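Local coordinates for neuroglobin (Symsagittifera roscoffensis, PDB 4B4Y), which binds heme and dioxygen and, as a neuroglobin of a marine acoel, probably takes up oxygen reversibly at the heme iron, at residues A[31-36]-A[70-75]; A[37-42]-A[114-119]; A[119-124]-A[136-141]. All blocks are in the same frame, centred on the assembly; numbering follows the deposited sequence.

Contact 1 (A[31-36]-A[70-75]); sequences FVEDVL and SHAKSI. With HEM (protoporphyrin IX containing Fe), chain B; OXY (oxygen molecule), chain C.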
loop_
_atom_site.group_PDB
_atom_site.type_symbol
_atom_site.label_atom_id
_atom_site.label_comp_id
_atom_site.label_asym_id
_atom_site.label_seq_id
_atom_site.Cartn_x
_atom_site.Cartn_y
_atom_site.Cartn_z
ATOM N N PHE A 31 21.670 0.939 -1.747
ATOM C CA PHE A 31 21.607 1.487 -3.101
ATOM C C PHE A 31 20.126 1.782 -3.453
ATOM O O PHE A 31 19.814 2.895 -3.917
ATOM C CB PHE A 31 22.290 0.560 -4.128
ATOM C CG PHE A 31 21.733 0.657 -5.537
ATOM C CD1 PHE A 31 22.081 1.717 -6.430
ATOM C CD2 PHE A 31 20.889 -0.308 -6.002
ATOM C CE1 PHE A 31 21.543 1.784 -7.744
ATOM C CE2 PHE A 31 20.359 -0.236 -7.271
ATOM C CZ PHE A 31 20.689 0.807 -8.142
ATOM N N VAL A 32 19.233 0.829 -3.219
ATOM C CA VAL A 32 17.874 1.001 -3.591
ATOM C C VAL A 32 17.207 2.112 -2.687
ATOM O O VAL A 32 16.401 2.838 -3.170
ATOM C CB VAL A 32 17.046 -0.351 -3.510
ATOM C CG1 VAL A 32 15.524 -0.128 -3.958
ATOM C CG2 VAL A 32 17.610 -1.393 -4.440
ATOM N N GLU A 33 17.529 2.222 -1.403
ATOM C CA GLU A 33 16.999 3.260 -0.518
ATOM C C GLU A 33 17.540 4.689 -0.941
ATOM O O GLU A 33 16.775 5.663 -0.974
ATOM C CB GLU A 33 17.411 2.950 0.928
ATOM C CG GLU A 33 16.540 1.782 1.558
ATOM C CD GLU A 33 16.809 1.535 3.039
ATOM O OE1 GLU A 33 17.558 2.322 3.697
ATOM O OE2 GLU A 33 16.326 0.481 3.535
ATOM N N ASP A 34 18.796 4.738 -1.419
ATOM C CA ASP A 34 19.362 5.965 -2.005
ATOM C C ASP A 34 18.499 6.403 -3.191
ATOM O O ASP A 34 18.186 7.539 -3.285
ATOM C CB ASP A 34 20.833 5.737 -2.520
ATOM C CG ASP A 34 21.852 5.698 -1.388
ATOM O OD1 ASP A 34 21.505 6.069 -0.233
ATOM O OD2 ASP A 34 22.996 5.194 -1.629
ATOM N N VAL A 35 18.105 5.469 -4.045
ATOM C CA VAL A 35 17.297 5.769 -5.184
ATOM C C VAL A 35 15.923 6.334 -4.790
ATOM O O VAL A 35 15.463 7.339 -5.368
ATOM C CB VAL A 35 17.058 4.521 -6.074
ATOM C CG1 VAL A 35 15.977 4.799 -7.158
ATOM C CG2 VAL A 35 18.389 4.047 -6.698
ATOM N N LEU A 36 15.236 5.642 -3.874
ATOM C CA LEU A 36 13.877 6.039 -3.515
ATOM C C LEU A 36 13.926 7.427 -2.764
ATOM O O LEU A 36 13.019 8.257 -2.918
ATOM C CB LEU A 36 13.281 4.924 -2.571
ATOM C CG LEU A 36 11.808 5.092 -2.102
ATOM C CD1 LEU A 36 10.921 5.199 -3.292
ATOM C CD2 LEU A 36 11.346 3.855 -1.145
ATOM N N SER A 70 10.654 -1.215 3.725
ATOM C CA SER A 70 9.927 -2.330 3.157
ATOM C C SER A 70 9.522 -2.008 1.698
ATOM O O SER A 70 9.682 -2.842 0.763
ATOM C CB SER A 70 8.733 -2.617 4.102
ATOM O OG SER A 70 7.711 -3.301 3.365
ATOM N N HIS A 71 9.040 -0.801 1.427
ATOM C CA HIS A 71 8.774 -0.508 -0.032
ATOM C C HIS A 71 10.084 -0.581 -0.904
ATOM O O HIS A 71 10.106 -1.055 -2.002
ATOM C CB HIS A 71 8.081 0.866 -0.194
ATOM C CG HIS A 71 7.655 1.138 -1.601
ATOM N ND1 HIS A 71 6.488 0.624 -2.131
ATOM C CD2 HIS A 71 8.250 1.845 -2.600
ATOM C CE1 HIS A 71 6.403 0.965 -3.410
ATOM N NE2 HIS A 71 7.457 1.704 -3.721
ATOM N N ALA A 72 11.184 -0.085 -0.382
ATOM C CA ALA A 72 12.453 -0.134 -1.130
ATOM C C ALA A 72 12.864 -1.613 -1.350
ATOM O O ALA A 72 13.293 -1.979 -2.456
ATOM C CB ALA A 72 13.564 0.672 -0.330
ATOM N N LYS A 73 12.740 -2.459 -0.313
ATOM C CA LYS A 73 13.100 -3.908 -0.442
ATOM C C LYS A 73 12.235 -4.530 -1.573
ATOM O O LYS A 73 12.790 -5.290 -2.392
ATOM C CB LYS A 73 12.868 -4.735 0.848
ATOM C CG LYS A 73 13.852 -4.583 2.023
ATOM C CD LYS A 73 15.226 -5.270 1.807
ATOM C CE LYS A 73 15.265 -6.834 2.061
ATOM N NZ LYS A 73 16.299 -7.521 1.127
ATOM N N SER A 74 10.920 -4.169 -1.643
ATOM C CA SER A 74 10.027 -4.742 -2.657
ATOM C C SER A 74 10.372 -4.297 -3.984
ATOM O O SER A 74 10.445 -5.132 -4.885
ATOM C CB SER A 74 8.505 -4.441 -2.417
ATOM O OG SER A 74 8.149 -4.871 -1.111
ATOM N N ILE A 75 10.552 -2.988 -4.231
ATOM C CA ILE A 75 10.919 -2.650 -5.625
ATOM C C ILE A 75 12.314 -3.186 -5.961
ATOM O O ILE A 75 12.589 -3.551 -7.110
ATOM C CB ILE A 75 10.837 -1.155 -5.945
ATOM C CG1 ILE A 75 11.876 -0.359 -5.208
ATOM C CG2 ILE A 75 9.436 -0.535 -5.581
ATOM C CD1 ILE A 75 11.562 1.185 -5.348
HETATM C CHA HEM B . 3.968 -0.290 -5.790
HETATM C CHB HEM B . 7.879 -1.568 -8.277
HETATM C CHC HEM B . 7.622 2.690 -10.677
HETATM C CHD HEM B . 4.473 4.304 -7.431
HETATM C C1A HEM B . 5.034 -1.018 -6.260
HETATM C C2A HEM B . 5.326 -2.382 -5.963
HETATM C C3A HEM B . 6.399 -2.729 -6.631
HETATM C C4A HEM B . 6.786 -1.627 -7.426
HETATM C CMA HEM B . 7.118 -4.122 -6.662
HETATM C CAA HEM B . 4.471 -3.260 -4.988
HETATM C CBA HEM B . 5.142 -3.235 -3.633
HETATM C CGA HEM B . 4.262 -3.822 -2.548
HETATM O O1A HEM B . 3.611 -4.848 -2.703
HETATM O O2A HEM B . 4.195 -3.222 -1.455
HETATM C C1B HEM B . 8.153 -0.538 -9.202
HETATM C C2B HEM B . 9.139 -0.563 -10.272
HETATM C C3B HEM B . 9.053 0.570 -10.947
HETATM C C4B HEM B . 8.044 1.392 -10.301
HETATM C CMB HEM B . 10.058 -1.786 -10.539
HETATM C CAB HEM B . 9.928 1.015 -12.137
HETATM C CBB HEM B . 9.787 0.417 -13.324
HETATM C C1C HEM B . 6.809 3.525 -9.941
HETATM C C2C HEM B . 6.707 4.993 -10.052
HETATM C C3C HEM B . 5.910 5.436 -9.100
HETATM C C4C HEM B . 5.445 4.277 -8.395
HETATM C CMC HEM B . 7.487 5.883 -11.054
HETATM C CAC HEM B . 5.481 6.933 -8.852
HETATM C CBC HEM B . 5.256 7.311 -7.589
HETATM C C1D HEM B . 3.883 3.211 -6.824
HETATM C C2D HEM B . 2.639 3.190 -6.038
HETATM C C3D HEM B . 2.568 1.784 -5.587
HETATM C C4D HEM B . 3.729 1.060 -6.048
HETATM C CMD HEM B . 1.668 4.311 -5.653
HETATM C CAD HEM B . 1.561 1.167 -4.618
HETATM C CBD HEM B . 2.890 1.751 -4.015
HETATM C CGD HEM B . 2.701 1.483 -2.644
HETATM O O1D HEM B . 3.498 2.076 -1.889
HETATM O O2D HEM B . 1.692 0.718 -2.469
HETATM N NA HEM B . 5.934 -0.605 -7.162
HETATM N NB HEM B . 7.523 0.645 -9.276
HETATM N NC HEM B . 6.044 3.139 -8.912
HETATM N ND HEM B . 4.406 1.922 -6.849
HETATM FE FE HEM B . 5.921 1.253 -8.033
HETATM O O1 OXY C . 8.265 2.689 -6.713
HETATM O O2 OXY C . 7.231 1.868 -6.717
#

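Contact 2 (A[37-42]-A[114-119]); sequences QQFMEE and GKLGGC. With HEM (protoporphyrin IX containing Fe), chain B.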
loop_
_atom_site.group_PDB
_atom_site.type_symbol
_atom_site.label_atom_id
_atom_site.label_comp_id
_atom_site.label_asym_id
_atom_site.label_seq_id
_atom_site.Cartn_x
_atom_site.Cartn_y
_atom_site.Cartn_z
ATOM N N GLN A 37 14.953 7.627 -1.933
ATOM C CA GLN A 37 15.100 8.860 -1.208
ATOM C C GLN A 37 15.337 10.047 -2.207
ATOM O O GLN A 37 14.682 11.100 -2.111
ATOM C CB GLN A 37 16.289 8.784 -0.230
ATOM C CG GLN A 37 16.409 10.119 0.527
ATOM C CD GLN A 37 17.695 10.223 1.383
ATOM O OE1 GLN A 37 18.180 9.204 1.957
ATOM N NE2 GLN A 37 18.246 11.476 1.497
ATOM N N GLN A 38 16.196 9.853 -3.197
ATOM C CA GLN A 38 16.450 10.949 -4.157
ATOM C C GLN A 38 15.157 11.156 -4.953
ATOM O O GLN A 38 14.798 12.305 -5.265
ATOM C CB GLN A 38 17.569 10.540 -5.119
ATOM C CG GLN A 38 17.988 11.700 -6.125
ATOM C CD GLN A 38 18.841 11.190 -7.340
ATOM O OE1 GLN A 38 19.237 9.985 -7.392
ATOM N NE2 GLN A 38 19.109 12.103 -8.328
ATOM N N PHE A 39 14.493 10.052 -5.360
ATOM C CA PHE A 39 13.249 10.162 -6.156
ATOM C C PHE A 39 12.200 11.030 -5.415
ATOM O O PHE A 39 11.524 11.880 -6.034
ATOM C CB PHE A 39 12.670 8.781 -6.365
ATOM C CG PHE A 39 11.407 8.726 -7.196
ATOM C CD1 PHE A 39 11.330 9.294 -8.424
ATOM C CD2 PHE A 39 10.300 8.027 -6.724
ATOM C CE1 PHE A 39 10.134 9.190 -9.208
ATOM C CE2 PHE A 39 9.148 7.886 -7.471
ATOM C CZ PHE A 39 9.032 8.466 -8.692
ATOM N N MET A 40 12.065 10.796 -4.113
ATOM C CA MET A 40 11.106 11.520 -3.288
ATOM C C MET A 40 11.563 12.990 -3.027
ATOM O O MET A 40 10.727 13.846 -2.961
ATOM C CB MET A 40 10.854 10.752 -1.947
ATOM C CG MET A 40 10.129 9.348 -2.195
ATOM S SD MET A 40 9.881 8.504 -0.587
ATOM C CE MET A 40 8.418 9.451 0.032
ATOM N N GLU A 41 12.868 13.242 -2.891
ATOM C CA GLU A 41 13.391 14.618 -2.829
ATOM C C GLU A 41 13.104 15.443 -4.056
ATOM O O GLU A 41 12.654 16.632 -3.962
ATOM C CB GLU A 41 14.891 14.600 -2.510
ATOM C CG GLU A 41 15.132 14.095 -1.094
ATOM C CD GLU A 41 16.575 13.928 -0.777
ATOM O OE1 GLU A 41 17.349 13.779 -1.766
ATOM O OE2 GLU A 41 16.922 13.876 0.459
ATOM N N GLU A 42 13.267 14.845 -5.219
ATOM C CA GLU A 42 13.145 15.593 -6.473
ATOM C C GLU A 42 11.738 15.646 -6.974
ATOM O O GLU A 42 11.367 16.582 -7.798
ATOM C CB GLU A 42 14.116 15.029 -7.549
ATOM C CG GLU A 42 15.639 14.978 -7.108
ATOM C CD GLU A 42 16.588 14.366 -8.178
ATOM O OE1 GLU A 42 16.127 13.724 -9.184
ATOM O OE2 GLU A 42 17.822 14.611 -8.088
ATOM N N GLY A 114 10.156 8.012 -16.128
ATOM C CA GLY A 114 11.411 8.668 -16.595
ATOM C C GLY A 114 12.221 9.271 -15.488
ATOM O O GLY A 114 13.432 9.104 -15.401
ATOM N N LYS A 115 11.566 9.932 -14.563
ATOM C CA LYS A 115 12.278 10.510 -13.416
ATOM C C LYS A 115 12.969 9.480 -12.527
ATOM O O LYS A 115 14.128 9.684 -12.071
ATOM C CB LYS A 115 11.272 11.361 -12.588
ATOM C CG LYS A 115 10.760 12.632 -13.344
ATOM C CD LYS A 115 11.880 13.473 -14.073
ATOM C CE LYS A 115 11.274 14.734 -14.742
ATOM N NZ LYS A 115 10.132 14.437 -15.693
ATOM N N LEU A 116 12.224 8.417 -12.184
ATOM C CA LEU A 116 12.730 7.351 -11.358
ATOM C C LEU A 116 13.886 6.712 -12.159
ATOM O O LEU A 116 14.911 6.406 -11.604
ATOM C CB LEU A 116 11.652 6.286 -11.064
ATOM C CG LEU A 116 12.140 5.074 -10.204
ATOM C CD1 LEU A 116 12.643 5.403 -8.783
ATOM C CD2 LEU A 116 11.064 3.971 -10.064
ATOM N N GLY A 117 13.767 6.529 -13.468
ATOM C CA GLY A 117 14.942 5.922 -14.144
ATOM C C GLY A 117 16.138 6.834 -14.064
ATOM O O GLY A 117 17.279 6.385 -13.916
ATOM N N GLY A 118 15.921 8.164 -14.078
ATOM C CA GLY A 118 17.124 9.044 -13.888
ATOM C C GLY A 118 17.773 8.855 -12.557
ATOM O O GLY A 118 19.015 8.934 -12.427
ATOM N N CYS A 119 16.953 8.624 -11.526
ATOM C CA CYS A 119 17.530 8.407 -10.190
ATOM C C CYS A 119 18.310 7.093 -10.065
ATOM O O CYS A 119 19.332 7.026 -9.330
ATOM C CB CYS A 119 16.466 8.451 -9.079
ATOM S SG CYS A 119 15.532 10.072 -8.944
HETATM C CHA HEM B . 3.968 -0.290 -5.790
HETATM C CHB HEM B . 7.879 -1.568 -8.277
HETATM C CHC HEM B . 7.622 2.690 -10.677
HETATM C CHD HEM B . 4.473 4.304 -7.431
HETATM C C1A HEM B . 5.034 -1.018 -6.260
HETATM C C2A HEM B . 5.326 -2.382 -5.963
HETATM C C3A HEM B . 6.399 -2.729 -6.631
HETATM C C4A HEM B . 6.786 -1.627 -7.426
HETATM C CMA HEM B . 7.118 -4.122 -6.662
HETATM C CAA HEM B . 4.471 -3.260 -4.988
HETATM C CBA HEM B . 5.142 -3.235 -3.633
HETATM C CGA HEM B . 4.262 -3.822 -2.548
HETATM O O1A HEM B . 3.611 -4.848 -2.703
HETATM O O2A HEM B . 4.195 -3.222 -1.455
HETATM C C1B HEM B . 8.153 -0.538 -9.202
HETATM C C2B HEM B . 9.139 -0.563 -10.272
HETATM C C3B HEM B . 9.053 0.570 -10.947
HETATM C C4B HEM B . 8.044 1.392 -10.301
HETATM C CMB HEM B . 10.058 -1.786 -10.539
HETATM C CAB HEM B . 9.928 1.015 -12.137
HETATM C CBB HEM B . 9.787 0.417 -13.324
HETATM C C1C HEM B . 6.809 3.525 -9.941
HETATM C C2C HEM B . 6.707 4.993 -10.052
HETATM C C3C HEM B . 5.910 5.436 -9.100
HETATM C C4C HEM B . 5.445 4.277 -8.395
HETATM C CMC HEM B . 7.487 5.883 -11.054
HETATM C CAC HEM B . 5.481 6.933 -8.852
HETATM C CBC HEM B . 5.256 7.311 -7.589
HETATM C C1D HEM B . 3.883 3.211 -6.824
HETATM C C2D HEM B . 2.639 3.190 -6.038
HETATM C C3D HEM B . 2.568 1.784 -5.587
HETATM C C4D HEM B . 3.729 1.060 -6.048
HETATM C CMD HEM B . 1.668 4.311 -5.653
HETATM C CAD HEM B . 1.561 1.167 -4.618
HETATM C CBD HEM B . 2.890 1.751 -4.015
HETATM C CGD HEM B . 2.701 1.483 -2.644
HETATM O O1D HEM B . 3.498 2.076 -1.889
HETATM O O2D HEM B . 1.692 0.718 -2.469
HETATM N NA HEM B . 5.934 -0.605 -7.162
HETATM N NB HEM B . 7.523 0.645 -9.276
HETATM N NC HEM B . 6.044 3.139 -8.912
HETATM N ND HEM B . 4.406 1.922 -6.849
HETATM FE FE HEM B . 5.921 1.253 -8.033
#

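Contact 3 (A[119-124]-A[136-141]); sequences CILTQV and EKKEAW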
loop_
_atom_site.group_PDB
_atom_site.type_symbol
_atom_site.label_atom_id
_atom_site.label_comp_id
_atom_site.label_asym_id
_atom_site.label_seq_id
_atom_site.Cartn_x
_atom_site.Cartn_y
_atom_site.Cartn_z
ATOM N N CYS A 119 16.953 8.624 -11.526
ATOM C CA CYS A 119 17.530 8.407 -10.190
ATOM C C CYS A 119 18.310 7.093 -10.065
ATOM O O CYS A 119 19.332 7.026 -9.330
ATOM C CB CYS A 119 16.466 8.451 -9.079
ATOM S SG CYS A 119 15.532 10.072 -8.944
ATOM N N ILE A 120 17.780 6.015 -10.690
ATOM C CA ILE A 120 18.524 4.713 -10.674
ATOM C C ILE A 120 19.872 4.971 -11.339
ATOM O O ILE A 120 20.900 4.686 -10.766
ATOM C CB ILE A 120 17.695 3.629 -11.414
ATOM C CG1 ILE A 120 16.481 3.255 -10.497
ATOM C CG2 ILE A 120 18.581 2.419 -11.653
ATOM C CD1 ILE A 120 15.337 2.588 -11.267
ATOM N N LEU A 121 19.870 5.511 -12.574
ATOM C CA LEU A 121 21.147 5.808 -13.288
ATOM C C LEU A 121 22.128 6.670 -12.494
ATOM O O LEU A 121 23.324 6.409 -12.518
ATOM C CB LEU A 121 20.876 6.333 -14.743
ATOM C CG LEU A 121 20.830 5.003 -15.551
ATOM C CD1 LEU A 121 19.416 4.215 -15.593
ATOM C CD2 LEU A 121 21.443 5.151 -16.869
ATOM N N THR A 122 21.628 7.660 -11.733
ATOM C CA THR A 122 22.495 8.484 -10.909
ATOM C C THR A 122 23.155 7.698 -9.784
ATOM O O THR A 122 24.358 7.940 -9.456
ATOM C CB THR A 122 21.697 9.718 -10.220
ATOM O OG1 THR A 122 21.418 10.698 -11.216
ATOM C CG2 THR A 122 22.544 10.361 -9.095
ATOM N N GLN A 123 22.347 6.891 -9.057
ATOM C CA GLN A 123 22.931 6.053 -7.952
ATOM C C GLN A 123 23.795 4.959 -8.527
ATOM O O GLN A 123 24.785 4.677 -7.928
ATOM C CB GLN A 123 21.853 5.461 -7.024
ATOM C CG GLN A 123 20.959 6.586 -6.456
ATOM C CD GLN A 123 21.737 7.613 -5.656
ATOM O OE1 GLN A 123 21.342 8.777 -5.604
ATOM N NE2 GLN A 123 22.780 7.192 -4.995
ATOM N N VAL A 124 23.491 4.415 -9.722
ATOM C CA VAL A 124 24.434 3.456 -10.367
ATOM C C VAL A 124 25.772 4.122 -10.645
ATOM O O VAL A 124 26.830 3.653 -10.158
ATOM C CB VAL A 124 23.861 2.784 -11.648
ATOM C CG1 VAL A 124 24.994 1.953 -12.346
ATOM C CG2 VAL A 124 22.672 1.896 -11.304
ATOM N N GLU A 136 28.316 2.848 -23.273
ATOM C CA GLU A 136 27.662 1.548 -23.529
ATOM C C GLU A 136 26.971 1.042 -22.285
ATOM O O GLU A 136 25.918 0.499 -22.398
ATOM C CB GLU A 136 28.690 0.436 -23.975
ATOM C CG GLU A 136 29.256 0.669 -25.380
ATOM C CD GLU A 136 30.521 1.638 -25.458
ATOM O OE1 GLU A 136 31.083 2.142 -24.420
ATOM O OE2 GLU A 136 30.931 1.896 -26.628
ATOM N N LYS A 137 27.581 1.196 -21.119
ATOM C CA LYS A 137 26.856 0.820 -19.892
ATOM C C LYS A 137 25.613 1.702 -19.718
ATOM O O LYS A 137 24.498 1.192 -19.412
ATOM C CB LYS A 137 27.718 0.932 -18.634
ATOM C CG LYS A 137 28.668 -0.245 -18.401
ATOM C CD LYS A 137 29.458 -0.070 -17.118
ATOM C CE LYS A 137 30.611 -1.128 -16.949
ATOM N NZ LYS A 137 29.737 -2.256 -16.622
ATOM N N LYS A 138 25.786 3.003 -19.989
ATOM C CA LYS A 138 24.648 3.925 -19.815
ATOM C C LYS A 138 23.481 3.429 -20.643
ATOM O O LYS A 138 22.368 3.292 -20.119
ATOM C CB LYS A 138 24.990 5.401 -20.152
ATOM C CG LYS A 138 23.730 6.257 -20.189
ATOM C CD LYS A 138 23.993 7.766 -20.440
ATOM C CE LYS A 138 24.763 8.002 -21.744
ATOM N NZ LYS A 138 24.398 9.236 -22.418
ATOM N N GLU A 139 23.734 3.091 -21.913
ATOM C CA GLU A 139 22.667 2.615 -22.810
ATOM C C GLU A 139 22.150 1.246 -22.357
ATOM O O GLU A 139 20.945 0.979 -22.483
ATOM C CB GLU A 139 23.196 2.385 -24.270
ATOM C CG GLU A 139 23.260 3.508 -25.225
ATOM C CD GLU A 139 23.596 3.005 -26.667
ATOM O OE1 GLU A 139 22.894 2.072 -27.213
ATOM O OE2 GLU A 139 24.572 3.566 -27.238
ATOM N N ALA A 140 23.020 0.363 -21.861
ATOM C CA ALA A 140 22.517 -0.948 -21.361
ATOM C C ALA A 140 21.514 -0.735 -20.166
ATOM O O ALA A 140 20.391 -1.312 -20.135
ATOM C CB ALA A 140 23.705 -1.878 -20.904
ATOM N N TRP A 141 21.907 0.103 -19.207
ATOM C CA TRP A 141 20.980 0.413 -18.056
ATOM C C TRP A 141 19.703 1.080 -18.486
ATOM O O TRP A 141 18.627 0.704 -18.050
ATOM C CB TRP A 141 21.706 1.268 -17.070
ATOM C CG TRP A 141 22.523 0.480 -16.188
ATOM C CD1 TRP A 141 23.857 0.151 -16.348
ATOM C CD2 TRP A 141 22.091 -0.110 -14.953
ATOM N NE1 TRP A 141 24.290 -0.554 -15.231
ATOM C CE2 TRP A 141 23.200 -0.792 -14.412
ATOM C CE3 TRP A 141 20.823 -0.247 -14.327
ATOM C CZ2 TRP A 141 23.117 -1.518 -13.242
ATOM C CZ3 TRP A 141 20.748 -0.960 -13.090
ATOM C CH2 TRP A 141 21.905 -1.595 -12.579
#

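Contact 1 (A[31-36]-A[70-75])
V32 and A72 touch where segments 31-36 and 70-75 cross, their local axes 9.1 Å apart and inclined at 110°. V32 CG1 approaches the carbonyl of A72, 3.3 Å from its O, and also rests on I75 CG1. CG1 reaches this spot because it lies anti to the backbone N (chi1 -179°). The methyl of A72 is packed by E33 CG on one hand and L36 CD2 on the other, at 3.7 and 4.0 Å from A72 CB. This is the B/E helix crossing of the globin fold, and A72 directly follows the distal histidine H71, its small side chain consistent with the close approach of the two backbones. L36 CD2 reaches the edge of the H71 imidazole at CD2, close to the ring plane. On its ligand side H71 NE2 gives a weak hydrogen bond to O2 of the oxygen molecule (3.0 Å, 143° at the hydrogen), whose O2 also binds the heme iron at 2.0 Å. I75 spans two partners: CG1 turns to V32, while CG2 presses on the porphyrin at the CHB carbon of HEM, 3.3 Å away. The outer side is looser and polar. There E33 touches A72 with its aliphatic CG alone, its carboxylate reaching R63 in a long, weak ion pair, and K73, exposed, sends NZ to D29 at the start of helix 28-42 in another.

Contact 2 (A[37-42]-A[114-119])
C119 and F39 bury the most surface here, followed by L116, and their contacts tie helix 28-42 to helix 111-127, the B and G helices of the globin fold, at the rim of the heme. C119 SG lies against the backbone of the opposite helix, 3.6 Å from F39 CA, and also at the edge of the F39 ring. L116 comes over one face of the phenyl: its CD1 sits 4.1 Å from the F39 ring centroid and 19° off the ring normal, a CH-pi contact, while CB of L116 lies 3.8 Å from F39 CE1. With CG anti to its backbone N (chi1 -179°), F39 carries the ring inward until CZ stands 3.8 Å from the heme methyl CMC. The other branch of L116, CD2, meets the porphyrin at CHC. Towards the surface, Q38 and E42 both lie near the thiol; Q38 NE2 gives E42 OE2 a hydrogen bond of 2.8 Å, in the amide plane but from above the carboxylate plane, and E42 OE1 is 3.7 Å from C119 SG. Cohesion between the segments thus rests on hydrocarbon, aromatic and sulfur surfaces, consistent with a water-poor wall beside the heme, and the Q38-E42 hydrogen bond runs along one helix rather than between the two.

Contact 3 (A[119-124]-A[136-141])
The G-H helical hairpin of the globin fold brings helix 111-127 against helix 135-153, and here W141 lies under V124 with the local axes 11.1 Å apart and inclined at 142°. V124 CG2 stands almost squarely over the six-membered ring of the indole, 3.8 Å from its centroid and 9° off the normal, a CH-pi contact. The other methyl of V124, CG1, is near the pyrrole part, 3.9 Å from W141 CE2. I120 touches more distantly, its CG2 4.3 Å from W141 CZ3. At the root of the indole L121 fills the angle between the helices: its CD2 is 3.9 Å from W141 CB and equally far from the carbonyl O of K138. The CG of K138 borders the same methyl before the lysine chain bends off to the exposed side. With CG anti to its carbonyl carbon (chi1 -83°), W141 swings the indole across to V124. Its NE1 gives a hydrogen bond to D20 OD2, while D20 OD1 forms a salt bridge with K137, so that this carboxylate is probably kept charged. Were W141 replaced by alanine, V124 is likely to lose the ring face against its methyls and D20 its indole partner. Around the hairpin, helix 11-24 adds I17 and L24 to the packing of W141, the indole meets the ring of W133, and Q123 turns to helix 28-42.

Overall arrangement
Helix 28-42 serves contacts 1 and 2 in succession, and helix 111-127 serves contacts 2 and 3, which share C119. Contact 2 is thus the middle member, its centre about 11 Å from that of contact 1 and 13 Å from that of contact 3; the outer two lie about 16 Å apart. Along the chain contacts 1 and 2 interlock, their segments alternating, whereas contact 3 follows both. V35 joins the groups, its CG1 lying 3.8 Å from L116 CD1 and 3.7 Å from I120 CG1. Contacts 1 and 2 both touch the heme, while contact 3 extends the packed core to the C-terminal helix 135-153.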